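Local coordinates for protein soluble inorganic pyrophosphatase (Toxoplasma gondii, PDB 5WRT) that probably hydrolyses inorganic pyrophosphate to phosphate with the help of magnesium ions, working as a soluble enzyme of the PPase family, at residues Tyr2-Ser7 / Val130-Gly135; Val17-Lys22 / Leu27-Asp32; Pro34-Gly39 / Arg223-Tyr228; Ile72-Asp75 / Ser81-Glu84; Trp190-Lys195 / His207-Leu212. All blocks are in the same frame, centred on the assembly; numbering follows the deposited sequence.

Contact 1: residues Tyr2-Ser7 / Val130-Gly135; sequences YRRLVS and VLPVGG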
# COMPACT_ATOMS: atom_id res chain seq x y z
N TYR A 2 18.57 23.54 -10.52
CA TYR A 2 19.54 23.31 -9.47
C TYR A 2 20.37 22.07 -9.79
O TYR A 2 19.89 21.14 -10.45
CB TYR A 2 18.86 23.15 -8.11
CG TYR A 2 18.01 24.35 -7.73
CD1 TYR A 2 18.59 25.51 -7.24
CD2 TYR A 2 16.64 24.32 -7.90
CE1 TYR A 2 17.82 26.60 -6.90
CE2 TYR A 2 15.86 25.41 -7.57
CZ TYR A 2 16.45 26.55 -7.07
OH TYR A 2 15.68 27.63 -6.74
N ARG A 3 21.62 22.06 -9.33
CA ARG A 3 22.55 20.99 -9.63
C ARG A 3 22.61 20.02 -8.46
O ARG A 3 22.75 20.44 -7.30
CB ARG A 3 23.94 21.54 -9.95
CG ARG A 3 24.13 21.92 -11.41
CD ARG A 3 25.50 21.50 -11.92
NE ARG A 3 26.45 21.26 -10.84
CZ ARG A 3 27.24 22.19 -10.31
NH1 ARG A 3 27.19 23.44 -10.75
NH2 ARG A 3 28.07 21.88 -9.33
N ARG A 4 22.51 18.73 -8.76
CA ARG A 4 22.62 17.67 -7.76
C ARG A 4 24.05 17.17 -7.68
O ARG A 4 24.62 16.73 -8.69
CB ARG A 4 21.65 16.53 -8.10
CG ARG A 4 20.19 16.94 -8.04
CD ARG A 4 19.26 15.78 -8.32
NE ARG A 4 19.67 15.03 -9.50
CZ ARG A 4 19.25 15.31 -10.73
NH1 ARG A 4 18.41 16.33 -10.93
NH2 ARG A 4 19.67 14.59 -11.77
N LEU A 5 24.63 17.24 -6.49
CA LEU A 5 25.96 16.69 -6.21
C LEU A 5 25.77 15.38 -5.45
O LEU A 5 25.45 15.38 -4.26
CB LEU A 5 26.80 17.69 -5.41
CG LEU A 5 26.75 19.14 -5.89
CD1 LEU A 5 27.58 20.03 -4.98
CD2 LEU A 5 27.21 19.26 -7.34
N VAL A 6 25.95 14.27 -6.15
CA VAL A 6 25.71 12.95 -5.58
C VAL A 6 27.03 12.42 -5.04
O VAL A 6 28.07 12.50 -5.70
CB VAL A 6 25.11 12.01 -6.64
CG1 VAL A 6 24.82 10.65 -6.03
CG2 VAL A 6 23.84 12.61 -7.22
N SER A 7 26.97 11.86 -3.83
CA SER A 7 28.15 11.36 -3.15
C SER A 7 27.82 10.05 -2.45
O SER A 7 26.66 9.79 -2.12
CB SER A 7 28.68 12.38 -2.13
OG SER A 7 29.31 11.74 -1.04
N VAL A 130 9.41 9.20 -13.21
CA VAL A 130 10.21 9.03 -12.00
C VAL A 130 11.19 10.18 -11.88
O VAL A 130 11.97 10.45 -12.80
CB VAL A 130 10.94 7.68 -12.01
CG1 VAL A 130 11.70 7.48 -10.71
CG2 VAL A 130 9.95 6.54 -12.23
N LEU A 131 11.17 10.86 -10.72
CA LEU A 131 12.02 12.00 -10.42
C LEU A 131 13.19 11.57 -9.54
O LEU A 131 13.05 10.66 -8.71
CB LEU A 131 11.22 13.10 -9.71
CG LEU A 131 10.00 13.60 -10.49
CD1 LEU A 131 9.22 14.61 -9.67
CD2 LEU A 131 10.43 14.19 -11.82
N PRO A 132 14.36 12.19 -9.68
CA PRO A 132 15.54 11.74 -8.94
C PRO A 132 15.56 12.26 -7.51
O PRO A 132 14.91 13.25 -7.17
CB PRO A 132 16.69 12.31 -9.76
CG PRO A 132 16.14 13.59 -10.29
CD PRO A 132 14.68 13.31 -10.58
N VAL A 133 16.34 11.56 -6.68
CA VAL A 133 16.60 12.04 -5.33
C VAL A 133 17.28 13.40 -5.41
O VAL A 133 18.29 13.57 -6.10
CB VAL A 133 17.46 11.04 -4.55
CG1 VAL A 133 17.78 11.58 -3.17
CG2 VAL A 133 16.77 9.69 -4.45
N GLY A 134 16.73 14.38 -4.70
CA GLY A 134 17.26 15.73 -4.74
C GLY A 134 16.76 16.59 -5.89
O GLY A 134 17.19 17.74 -6.00
N GLY A 135 15.89 16.06 -6.74
CA GLY A 135 15.30 16.89 -7.78
C GLY A 135 14.41 17.97 -7.19
O GLY A 135 13.78 17.80 -6.15
O HOH W 1 20.20 12.21 -7.78
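The carbonyl O of Val-133 meets Arg-4 in two ways. A water 2.9 Å from Val-133 O donates a hydrogen bond to it, and the same water accepts a weak bond from Arg-4 NE. CD of Arg-4 also packs directly on this carbonyl, with CD to O at 3.3 Å. The carbonyl belongs to a type II beta turn from Pro-132 to Gly-135, closed by Gly-135 N to Pro-132 O at 3.0 Å. The turn leads into strand 136-149 of the pyrophosphatase core. Gly-134 sits at the third position of the turn, with positive phi (85°). Arg-4 CD packs on its backbone, 3.6 Å from Gly-134 C.

Arg-4 projects from strand 3-7 toward the turn. Its CG stands opposite the carbonyl carbon (chi1 -64°), and the chain bends at chi3. CG and CD thus run over the backbone of Gly-134, with CG 3.7 Å from Gly-134 O, before the guanidinium turns to Pro-132. No direct hydrogen bond joins the two segments.

Backbone bonds from Gly-134 and Gly-135 to Val-51 tie the turn to strand 47-53. Val-133 packs on Val-17 and Pro-54. Its side chain is about 6 Å from that of Glu-52, a magnesium ligand of this protein, though no ion is bound to Glu-52 in this chain. The arginine ends across the proline ring: Pro-132 CG lies over the centre of one guanidinium face, 3.6 Å from Arg-4 CZ.

Contact 2: residues Val17-Lys22 / Leu27-Asp32; sequences VLLSKK and LSPWHD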
# COMPACT_ATOMS: atom_id res chain seq x y z
N VAL A 17 23.00 13.35 -1.16
CA VAL A 17 22.71 14.22 -2.30
C VAL A 17 22.70 15.66 -1.80
O VAL A 17 21.92 16.01 -0.90
CB VAL A 17 21.38 13.87 -2.97
CG1 VAL A 17 21.11 14.82 -4.13
CG2 VAL A 17 21.40 12.42 -3.46
N LEU A 18 23.55 16.49 -2.38
CA LEU A 18 23.64 17.91 -2.07
C LEU A 18 23.21 18.72 -3.28
O LEU A 18 23.30 18.26 -4.42
CB LEU A 18 25.06 18.29 -1.65
CG LEU A 18 25.54 17.72 -0.32
CD1 LEU A 18 27.03 17.42 -0.36
CD2 LEU A 18 25.22 18.69 0.81
N LEU A 19 22.74 19.93 -3.02
CA LEU A 19 22.23 20.81 -4.07
C LEU A 19 23.13 22.03 -4.21
O LEU A 19 23.66 22.55 -3.21
CB LEU A 19 20.80 21.26 -3.77
CG LEU A 19 19.72 20.19 -3.93
CD1 LEU A 19 18.36 20.84 -3.99
CD2 LEU A 19 19.97 19.35 -5.17
N SER A 20 23.32 22.48 -5.45
CA SER A 20 24.07 23.68 -5.73
C SER A 20 23.39 24.43 -6.87
O SER A 20 22.69 23.83 -7.69
CB SER A 20 25.53 23.37 -6.11
OG SER A 20 25.59 22.58 -7.28
N LYS A 21 23.60 25.74 -6.92
CA LYS A 21 23.21 26.53 -8.08
C LYS A 21 24.06 26.12 -9.28
O LYS A 21 24.93 25.24 -9.21
CB LYS A 21 23.36 28.02 -7.82
CG LYS A 21 22.41 28.61 -6.80
CD LYS A 21 22.98 29.91 -6.25
CE LYS A 21 22.00 30.65 -5.35
NZ LYS A 21 22.54 31.96 -4.91
N LYS A 22 23.82 26.79 -10.41
CA LYS A 22 24.67 26.55 -11.57
C LYS A 22 25.94 27.38 -11.51
O LYS A 22 26.82 27.20 -12.36
CB LYS A 22 23.91 26.87 -12.86
CG LYS A 22 22.96 25.78 -13.31
CD LYS A 22 23.66 24.74 -14.19
CE LYS A 22 22.64 23.89 -14.94
NZ LYS A 22 21.87 22.97 -14.05
N LEU A 27 23.84 25.05 -1.62
CA LEU A 27 22.69 25.65 -0.95
C LEU A 27 21.79 24.56 -0.37
O LEU A 27 21.76 23.43 -0.87
CB LEU A 27 21.89 26.55 -1.90
CG LEU A 27 20.82 25.98 -2.83
CD1 LEU A 27 19.91 27.09 -3.31
CD2 LEU A 27 21.46 25.29 -4.00
N SER A 28 21.08 24.93 0.69
CA SER A 28 20.16 24.02 1.38
C SER A 28 18.84 23.92 0.62
O SER A 28 18.22 24.95 0.34
CB SER A 28 19.91 24.50 2.81
OG SER A 28 18.90 23.74 3.44
N PRO A 29 18.39 22.71 0.28
CA PRO A 29 17.05 22.57 -0.33
C PRO A 29 15.93 23.04 0.58
O PRO A 29 14.86 23.39 0.06
CB PRO A 29 16.95 21.07 -0.62
CG PRO A 29 18.00 20.42 0.22
CD PRO A 29 19.10 21.43 0.35
N TRP A 30 16.12 23.05 1.89
CA TRP A 30 15.08 23.50 2.81
C TRP A 30 15.13 25.00 3.04
O TRP A 30 14.08 25.65 3.10
CB TRP A 30 15.21 22.77 4.15
CG TRP A 30 14.06 23.04 5.09
CD1 TRP A 30 12.74 23.17 4.75
CD2 TRP A 30 14.12 23.20 6.51
NE1 TRP A 30 11.98 23.41 5.87
CE2 TRP A 30 12.81 23.44 6.96
CE3 TRP A 30 15.16 23.18 7.45
CZ2 TRP A 30 12.51 23.64 8.31
CZ3 TRP A 30 14.86 23.38 8.78
CH2 TRP A 30 13.54 23.61 9.20
N HIS A 31 16.33 25.57 3.18
CA HIS A 31 16.48 26.97 3.55
C HIS A 31 16.59 27.90 2.34
O HIS A 31 15.99 28.98 2.35
CB HIS A 31 17.71 27.17 4.43
CG HIS A 31 17.64 26.47 5.75
ND1 HIS A 31 16.72 26.80 6.72
CD2 HIS A 31 18.39 25.47 6.26
CE1 HIS A 31 16.90 26.03 7.77
NE2 HIS A 31 17.90 25.21 7.52
N ASP A 32 17.34 27.52 1.31
CA ASP A 32 17.72 28.49 0.29
C ASP A 32 16.97 28.34 -1.03
O ASP A 32 17.13 29.19 -1.91
CB ASP A 32 19.22 28.41 0.01
CG ASP A 32 20.05 28.25 1.28
OD1 ASP A 32 19.86 29.02 2.24
OD2 ASP A 32 20.88 27.31 1.31
O HOH W 2 22.40 20.93 -0.30
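A water is built into the backbone pairing of Leu-19 and Leu-27. Leu-27 N donates directly to Leu-19 O at 3.0 Å, with an N-H...O angle of 161°. On the return path the water takes over: it accepts from Leu-19 N at 2.9 Å and donates to Leu-27 O. The two carbonyl oxygens, Leu-19 O and Leu-27 O, are only 3.1 Å apart and share no bond. The water and the single N-H each satisfy one of them.

The Leu-27 side chain also sits unusually. Its CG stands between the backbone N and the carbonyl carbon (chi1 85°). This turns CD2 back over the opposite backbone, where it lies 3.5 Å from Ser-20 CA and 3.6 Å from Lys-21 N. Leu-19 sends its CD1 branch to Pro-29 CB, 3.7 Å away. Beyond Leu-27, the chain folds into an ST turn and ST motif: Ser-28 OG accepts from the backbone N of Trp-30 and of His-31. The Lys-21 amine pairs with Glu-25 in the hairpin loop.

Strand 16-20 is the middle strand of a small antiparallel sheet, between 3-7 and 26-27. Pro-29 rests on Met-63 of strand 57-63. Ser-28 OG bonds Thr-70 OG1, and the Trp-30 ring makes an edge-to-face pair with Tyr-228 of helix 214-232.

Contact 3: residues Pro34-Gly39 / Arg223-Tyr228; sequences PLFPNG and RAHEHY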
# COMPACT_ATOMS: atom_id res chain seq x y z
N PRO A 34 13.59 28.85 -3.00
CA PRO A 34 12.33 29.56 -2.80
C PRO A 34 11.14 28.61 -2.90
O PRO A 34 11.12 27.70 -3.72
CB PRO A 34 12.31 30.60 -3.93
CG PRO A 34 13.19 30.01 -4.98
CD PRO A 34 14.27 29.27 -4.25
N LEU A 35 10.16 28.83 -2.02
CA LEU A 35 8.95 28.02 -2.07
C LEU A 35 8.17 28.27 -3.35
O LEU A 35 7.61 27.34 -3.94
CB LEU A 35 8.08 28.30 -0.84
CG LEU A 35 6.70 27.62 -0.84
CD1 LEU A 35 6.85 26.11 -0.94
CD2 LEU A 35 5.91 28.01 0.40
N PHE A 36 8.13 29.53 -3.81
CA PHE A 36 7.44 29.90 -5.04
C PHE A 36 8.46 30.18 -6.13
O PHE A 36 9.10 31.25 -6.12
CB PHE A 36 6.54 31.12 -4.82
CG PHE A 36 5.54 30.94 -3.71
CD1 PHE A 36 4.39 30.19 -3.91
CD2 PHE A 36 5.73 31.55 -2.48
CE1 PHE A 36 3.47 30.03 -2.90
CE2 PHE A 36 4.81 31.39 -1.46
CZ PHE A 36 3.68 30.64 -1.67
N PRO A 37 8.66 29.27 -7.09
CA PRO A 37 9.70 29.50 -8.11
C PRO A 37 9.44 30.72 -8.98
O PRO A 37 10.40 31.30 -9.51
CB PRO A 37 9.69 28.20 -8.92
CG PRO A 37 8.35 27.57 -8.64
CD PRO A 37 8.00 27.97 -7.24
N ASN A 38 8.18 31.14 -9.15
CA ASN A 38 7.86 32.36 -9.88
C ASN A 38 7.04 33.32 -9.01
O ASN A 38 6.18 34.03 -9.52
CB ASN A 38 7.11 32.06 -11.18
CG ASN A 38 7.68 30.87 -11.93
OD1 ASN A 38 8.88 30.61 -11.90
ND2 ASN A 38 6.80 30.15 -12.62
N GLY A 39 7.30 33.34 -7.72
CA GLY A 39 6.62 34.24 -6.82
C GLY A 39 5.20 33.80 -6.51
O GLY A 39 4.62 32.94 -7.18
N ARG A 223 0.29 28.28 5.54
CA ARG A 223 0.45 28.30 7.00
C ARG A 223 1.78 27.70 7.42
O ARG A 223 2.46 28.25 8.29
CB ARG A 223 -0.71 27.55 7.65
CG ARG A 223 -0.73 27.67 9.17
CD ARG A 223 -2.00 27.07 9.76
NE ARG A 223 -2.19 25.69 9.35
CZ ARG A 223 -3.24 25.26 8.65
NH1 ARG A 223 -4.19 26.11 8.29
NH2 ARG A 223 -3.34 23.98 8.32
N ALA A 224 2.18 26.58 6.81
CA ALA A 224 3.48 26.00 7.11
C ALA A 224 4.61 26.91 6.67
O ALA A 224 5.67 26.95 7.31
CB ALA A 224 3.61 24.62 6.46
N HIS A 225 4.41 27.65 5.57
CA HIS A 225 5.40 28.62 5.13
C HIS A 225 5.58 29.72 6.16
O HIS A 225 6.70 30.17 6.43
CB HIS A 225 5.00 29.20 3.78
CG HIS A 225 6.02 30.10 3.16
ND1 HIS A 225 7.35 29.74 3.03
CD2 HIS A 225 5.92 31.33 2.62
CE1 HIS A 225 8.01 30.72 2.45
NE2 HIS A 225 7.17 31.70 2.19
N GLU A 226 4.47 30.18 6.77
CA GLU A 226 4.55 31.25 7.76
C GLU A 226 5.20 30.76 9.05
O GLU A 226 5.92 31.51 9.71
CB GLU A 226 3.16 31.81 8.03
CG GLU A 226 2.59 32.64 6.89
N HIS A 227 4.93 29.51 9.44
CA HIS A 227 5.63 28.92 10.58
C HIS A 227 7.14 28.97 10.39
O HIS A 227 7.88 29.33 11.31
CB HIS A 227 5.18 27.48 10.80
CG HIS A 227 3.76 27.34 11.28
ND1 HIS A 227 3.19 28.20 12.19
CD2 HIS A 227 2.82 26.41 10.99
CE1 HIS A 227 1.95 27.82 12.43
NE2 HIS A 227 1.70 26.74 11.71
N TYR A 228 7.61 28.61 9.20
CA TYR A 228 9.04 28.65 8.92
C TYR A 228 9.57 30.08 8.98
O TYR A 228 10.58 30.36 9.63
CB TYR A 228 9.33 28.02 7.55
CG TYR A 228 10.79 28.11 7.15
CD1 TYR A 228 11.69 27.15 7.56
CD2 TYR A 228 11.25 29.16 6.37
CE1 TYR A 228 13.03 27.22 7.21
CE2 TYR A 228 12.58 29.24 6.01
CZ TYR A 228 13.47 28.27 6.43
OH TYR A 228 14.79 28.34 6.08
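Along helix residues 223-228, His-225 is the residue that touches residues 34-39, meeting both Leu-35 and Phe-36. Its CG is opposite the backbone N (chi1 -174°), which sends the ring off the helix toward the loop. CD2 of Leu-35 sits over one face of the imidazole, displaced toward the rim. It is 3.5 Å from both ND1 and CG of His-225, and 3.7 Å from the ring centroid, a CH-pi contact 25° off the ring normal. The Leu-35 and His-225 side chains pass antiparallel, each running toward the other's backbone. CB of Leu-35 also comes near, 4.1 Å from His-225 CE1. Phe-36 completes a T-shaped pair by pointing its edge at the His-225 face, with ring centroids 5.8 Å apart and planes at 87°. Leu-35 CG in turn lies over the Phe-36 ring. A hydrogen bond from His-225 ND1 to Gln-98 O helps fix the rotation of the imidazole, while Leu-35 CD2 rests on its face.

Farther along, His-227 N bonds Arg-223 O within the helix, and Tyr-228 OH bonds His-31 ND1. The contact thus joins the loop between strands 26-27 and 47-53 to the C-terminal helix 214-232. Leu-35 also touches Phe-47 of strand 47-53 and Val-221 of the helix, and Phe-36 touches Tyr-222.

Contact 4: residues Ile72-Asp75 / Ser81-Glu84; sequences IMQD and SLRE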
# COMPACT_ATOMS: atom_id res chain seq x y z
N ILE A 72 20.22 15.35 1.54
CA ILE A 72 19.29 14.24 1.55
C ILE A 72 20.10 12.96 1.74
O ILE A 72 21.00 12.67 0.95
CB ILE A 72 18.46 14.19 0.26
CG1 ILE A 72 17.59 15.44 0.13
CG2 ILE A 72 17.58 12.94 0.22
CD1 ILE A 72 16.82 15.52 -1.16
N MET A 73 19.76 12.20 2.78
CA MET A 73 20.41 10.94 3.09
C MET A 73 19.35 9.97 3.56
O MET A 73 18.20 10.34 3.80
CB MET A 73 21.49 11.11 4.17
CG MET A 73 22.47 12.25 3.94
SD MET A 73 23.80 12.31 5.15
CE MET A 73 24.68 10.79 4.80
N GLN A 74 19.73 8.70 3.69
CA GLN A 74 18.79 7.68 4.14
C GLN A 74 18.65 7.74 5.65
O GLN A 74 19.63 7.86 6.39
CB GLN A 74 19.25 6.29 3.70
CG GLN A 74 18.22 5.21 3.96
CD GLN A 74 18.48 3.95 3.16
OE1 GLN A 74 19.43 3.89 2.37
NE2 GLN A 74 17.65 2.94 3.35
N ASP A 75 17.40 7.66 6.12
CA ASP A 75 17.12 7.67 7.54
C ASP A 75 17.73 6.45 8.22
O ASP A 75 17.88 5.38 7.62
CB ASP A 75 15.62 7.72 7.79
CG ASP A 75 15.26 8.05 9.22
OD1 ASP A 75 16.01 8.81 9.87
OD2 ASP A 75 14.23 7.54 9.71
N SER A 81 21.06 0.97 11.61
CA SER A 81 20.89 0.38 10.29
C SER A 81 20.03 1.29 9.42
O SER A 81 19.23 2.08 9.92
CB SER A 81 20.26 -1.00 10.40
OG SER A 81 19.15 -0.98 11.29
N LEU A 82 20.22 1.17 8.11
CA LEU A 82 19.43 1.95 7.16
C LEU A 82 17.95 1.60 7.27
O LEU A 82 17.58 0.43 7.30
CB LEU A 82 19.93 1.70 5.74
CG LEU A 82 21.36 2.18 5.49
CD1 LEU A 82 21.82 1.74 4.12
CD2 LEU A 82 21.44 3.70 5.61
N ARG A 83 17.11 2.63 7.34
CA ARG A 83 15.67 2.44 7.49
C ARG A 83 15.00 2.51 6.13
O ARG A 83 15.27 3.42 5.34
CB ARG A 83 15.07 3.47 8.44
CG ARG A 83 13.55 3.56 8.38
CD ARG A 83 12.98 4.54 9.39
NE ARG A 83 12.90 3.95 10.72
CZ ARG A 83 13.47 4.47 11.81
NH1 ARG A 83 14.16 5.60 11.73
NH2 ARG A 83 13.35 3.85 12.98
N GLU A 84 14.12 1.56 5.86
CA GLU A 84 13.26 1.55 4.69
C GLU A 84 11.81 1.51 5.13
O GLU A 84 11.50 1.04 6.23
CB GLU A 84 13.54 0.34 3.78
CG GLU A 84 14.94 0.28 3.20
CD GLU A 84 15.08 -0.85 2.20
OE1 GLU A 84 14.11 -1.62 2.02
OE2 GLU A 84 16.17 -0.98 1.59
O HOH W 3 18.35 0.27 2.04
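Gln-74 reaches from strand 72-74 across to Leu-82 and Arg-83, near the start of strand 84-89. These are the two outer strands of a three-stranded antiparallel sheet, with 57-63 between them. CG lies opposite the backbone N (chi1 -171°), and the chain then runs extended. CB touches Leu-82 CD2 at 3.9 Å. CG passes 3.7 Å from Arg-83 O. CD rests on Leu-82 CB, and OE1 faces Leu-82 CD1 at 3.7 Å. The Gln-74 chain lies roughly perpendicular across the Leu-82 side chain. NE2 makes a nearly straight hydrogen bond to Arg-83 O at 3.1 Å. The oxygen lies in the amide plane, but the donor stands 63° out of the carbonyl plane. NE2 also donates to a water that bonds Glu-84 OE2; Glu-84 OE1 is held by Arg-58.

Beside it, Arg-83 N donates to Asp-75 O at 2.9 Å. The side chains of Asp-75 and Arg-83 run alongside, pointing the same way. Asp-75 has a second, long and weak partner in Lys-60. The salt bridge is one-pronged: Arg-83 NH1 is 2.8 Å from Asp-75 OD2 and meets it from 49° above the carboxylate plane.

Contact 5: residues Trp190-Lys195 / His207-Leu212; sequences WFRWYK and HDEAAL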
# COMPACT_ATOMS: atom_id res chain seq x y z
N TRP A 190 -2.25 3.94 1.23
CA TRP A 190 -0.82 3.72 1.44
C TRP A 190 -0.38 4.28 2.79
O TRP A 190 0.24 3.57 3.59
CB TRP A 190 -0.01 4.34 0.31
CG TRP A 190 1.38 3.79 0.20
CD1 TRP A 190 1.81 2.82 -0.66
CD2 TRP A 190 2.52 4.16 0.99
NE1 TRP A 190 3.14 2.56 -0.46
CE2 TRP A 190 3.61 3.37 0.55
CE3 TRP A 190 2.73 5.08 2.02
CZ2 TRP A 190 4.88 3.48 1.10
CZ3 TRP A 190 4.00 5.18 2.57
CH2 TRP A 190 5.05 4.38 2.11
N PHE A 191 -0.70 5.54 3.05
CA PHE A 191 -0.28 6.17 4.30
C PHE A 191 -1.12 5.73 5.50
O PHE A 191 -0.69 5.93 6.64
CB PHE A 191 -0.31 7.69 4.15
CG PHE A 191 0.86 8.22 3.36
CD1 PHE A 191 2.11 8.32 3.94
CD2 PHE A 191 0.70 8.59 2.03
CE1 PHE A 191 3.19 8.80 3.21
CE2 PHE A 191 1.78 9.06 1.30
CZ PHE A 191 3.02 9.17 1.89
N ARG A 192 -2.30 5.15 5.26
CA ARG A 192 -3.07 4.61 6.38
C ARG A 192 -2.44 3.34 6.93
O ARG A 192 -2.43 3.11 8.14
CB ARG A 192 -4.52 4.33 5.95
CG ARG A 192 -5.45 4.01 7.11
CD ARG A 192 -6.54 3.03 6.72
NE ARG A 192 -7.40 3.54 5.65
CZ ARG A 192 -8.46 4.32 5.85
NH1 ARG A 192 -8.80 4.69 7.08
NH2 ARG A 192 -9.18 4.73 4.81
N TRP A 193 -1.88 2.50 6.05
CA TRP A 193 -1.48 1.15 6.41
C TRP A 193 0.02 0.94 6.52
O TRP A 193 0.44 -0.10 7.06
CB TRP A 193 -2.04 0.15 5.38
CG TRP A 193 -3.53 -0.01 5.44
CD1 TRP A 193 -4.46 0.57 4.62
CD2 TRP A 193 -4.27 -0.83 6.36
NE1 TRP A 193 -5.72 0.18 4.98
CE2 TRP A 193 -5.64 -0.68 6.04
CE3 TRP A 193 -3.91 -1.66 7.42
CZ2 TRP A 193 -6.64 -1.34 6.75
CZ3 TRP A 193 -4.91 -2.31 8.12
CH2 TRP A 193 -6.26 -2.15 7.78
N TYR A 194 0.85 1.87 6.05
CA TYR A 194 2.27 1.55 5.84
C TYR A 194 3.05 1.36 7.14
O TYR A 194 4.17 0.83 7.09
CB TYR A 194 2.94 2.63 4.98
CG TYR A 194 3.28 3.91 5.70
CD1 TYR A 194 2.29 4.70 6.26
CD2 TYR A 194 4.60 4.33 5.81
CE1 TYR A 194 2.60 5.88 6.91
CE2 TYR A 194 4.92 5.51 6.46
CZ TYR A 194 3.92 6.28 7.01
OH TYR A 194 4.23 7.45 7.66
N LYS A 195 2.52 1.77 8.28
CA LYS A 195 3.22 1.58 9.55
C LYS A 195 2.62 0.45 10.38
O LYS A 195 2.98 0.29 11.55
CB LYS A 195 3.22 2.88 10.35
CG LYS A 195 4.07 3.99 9.76
CD LYS A 195 3.92 5.27 10.58
CE LYS A 195 5.15 6.17 10.42
NZ LYS A 195 5.49 6.95 11.66
N HIS A 207 -10.91 15.31 8.89
CA HIS A 207 -11.89 15.77 7.90
C HIS A 207 -12.64 14.60 7.27
O HIS A 207 -12.93 14.60 6.07
CB HIS A 207 -11.22 16.63 6.82
CG HIS A 207 -10.63 17.90 7.33
ND1 HIS A 207 -11.36 19.06 7.46
CD2 HIS A 207 -9.37 18.20 7.75
CE1 HIS A 207 -10.58 20.02 7.93
NE2 HIS A 207 -9.37 19.52 8.12
N ASP A 208 -12.94 13.59 8.09
CA ASP A 208 -13.69 12.41 7.65
C ASP A 208 -13.00 11.71 6.47
O ASP A 208 -13.66 11.20 5.56
CB ASP A 208 -15.14 12.76 7.30
CG ASP A 208 -15.91 13.29 8.49
OD1 ASP A 208 -15.71 12.77 9.62
OD2 ASP A 208 -16.73 14.22 8.31
N GLU A 209 -11.67 11.72 6.48
CA GLU A 209 -10.81 11.06 5.49
C GLU A 209 -10.88 11.71 4.11
O GLU A 209 -10.30 11.17 3.16
CB GLU A 209 -11.14 9.57 5.34
CG GLU A 209 -11.21 8.81 6.65
CD GLU A 209 -11.07 7.32 6.46
OE1 GLU A 209 -11.20 6.85 5.30
OE2 GLU A 209 -10.82 6.61 7.45
N ALA A 210 -11.54 12.85 3.98
CA ALA A 210 -11.68 13.48 2.67
C ALA A 210 -10.34 14.05 2.19
O ALA A 210 -9.50 14.48 2.98
CB ALA A 210 -12.72 14.59 2.71
N ALA A 211 -10.16 14.03 0.87
CA ALA A 211 -9.08 14.79 0.25
C ALA A 211 -9.54 16.23 0.15
O ALA A 211 -10.44 16.55 -0.64
CB ALA A 211 -8.72 14.21 -1.11
N LEU A 212 -8.94 17.11 0.94
CA LEU A 212 -9.35 18.51 0.95
C LEU A 212 -9.08 19.13 -0.42
O LEU A 212 -8.14 18.75 -1.12
CB LEU A 212 -8.59 19.26 2.04
CG LEU A 212 -9.16 19.06 3.45
CD1 LEU A 212 -8.60 20.07 4.43
CD2 LEU A 212 -10.69 19.09 3.45
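The Arg-192 side chain starts with CG opposite its own backbone N (chi1 -169°), then bends at chi2 and chi3. Glu-209 has CG opposite its carbonyl carbon (chi1 -50°) and runs extended to its carboxylate. The two chains cross at about a right angle, and their ends meet although Arg-192 CA and Glu-209 CA are 10.1 Å apart.

The guanidinium grips the carboxylate end-on with two nitrogens. Arg-192 NH1 donates to Glu-209 OE2 at 2.8 Å, and Arg-192 NH2 donates to Glu-209 OE1 at 3.0 Å. Both bonds are close to straight. Both oxygens lie near the guanidinium plane, but the nitrogens stand above the carboxylate plane, because the two flat groups are turned 47° apart. Arg-192 CD lies over one face of the Trp-193 indole, 3.4 Å above its plane. Arg-192 NE forms a salt bridge with Glu-189 OE1. The arginine thus faces two carboxylates, which would probably steady its positive charge.

The bridge joins helix 183-193 to the turn that interrupts strand 204-212. It lies beside the second subunit, where Trp-193 NE1 bonds Gly-182 O of the other subunit, and the Trp-193 ring makes an edge-to-face pair with Trp-91 of that subunit. Arg-192 itself packs on Gly-182 of the same partner. This is a bidentate arginine-carboxylate salt bridge beside the contact with the second subunit.

In the fold
Contacts 2 and 3 are buried, contacts 1 and 5 partly so, and contact 4 lies at the surface. Contacts 1 and 2 share one small sheet, where strands 3-7 and 16-20 pair. Contact 4 joins on through a Val-17 to Ile-72 backbone bond, and Ile-72 packs on the turn of contact 1. Contact 3 meets contact 2 through Tyr-228. Contact 5 stands apart, its centre about 29 Å from that of contact 1 and beside the other subunit. Contact 3 relies on ring and methyl packing, and contact 2 adds backbone and water bonds. Salt bridges hold contact 5 and, with hydrogen bonds, contact 4. Contact 1 lays an arginine over a turn without a direct hydrogen bond.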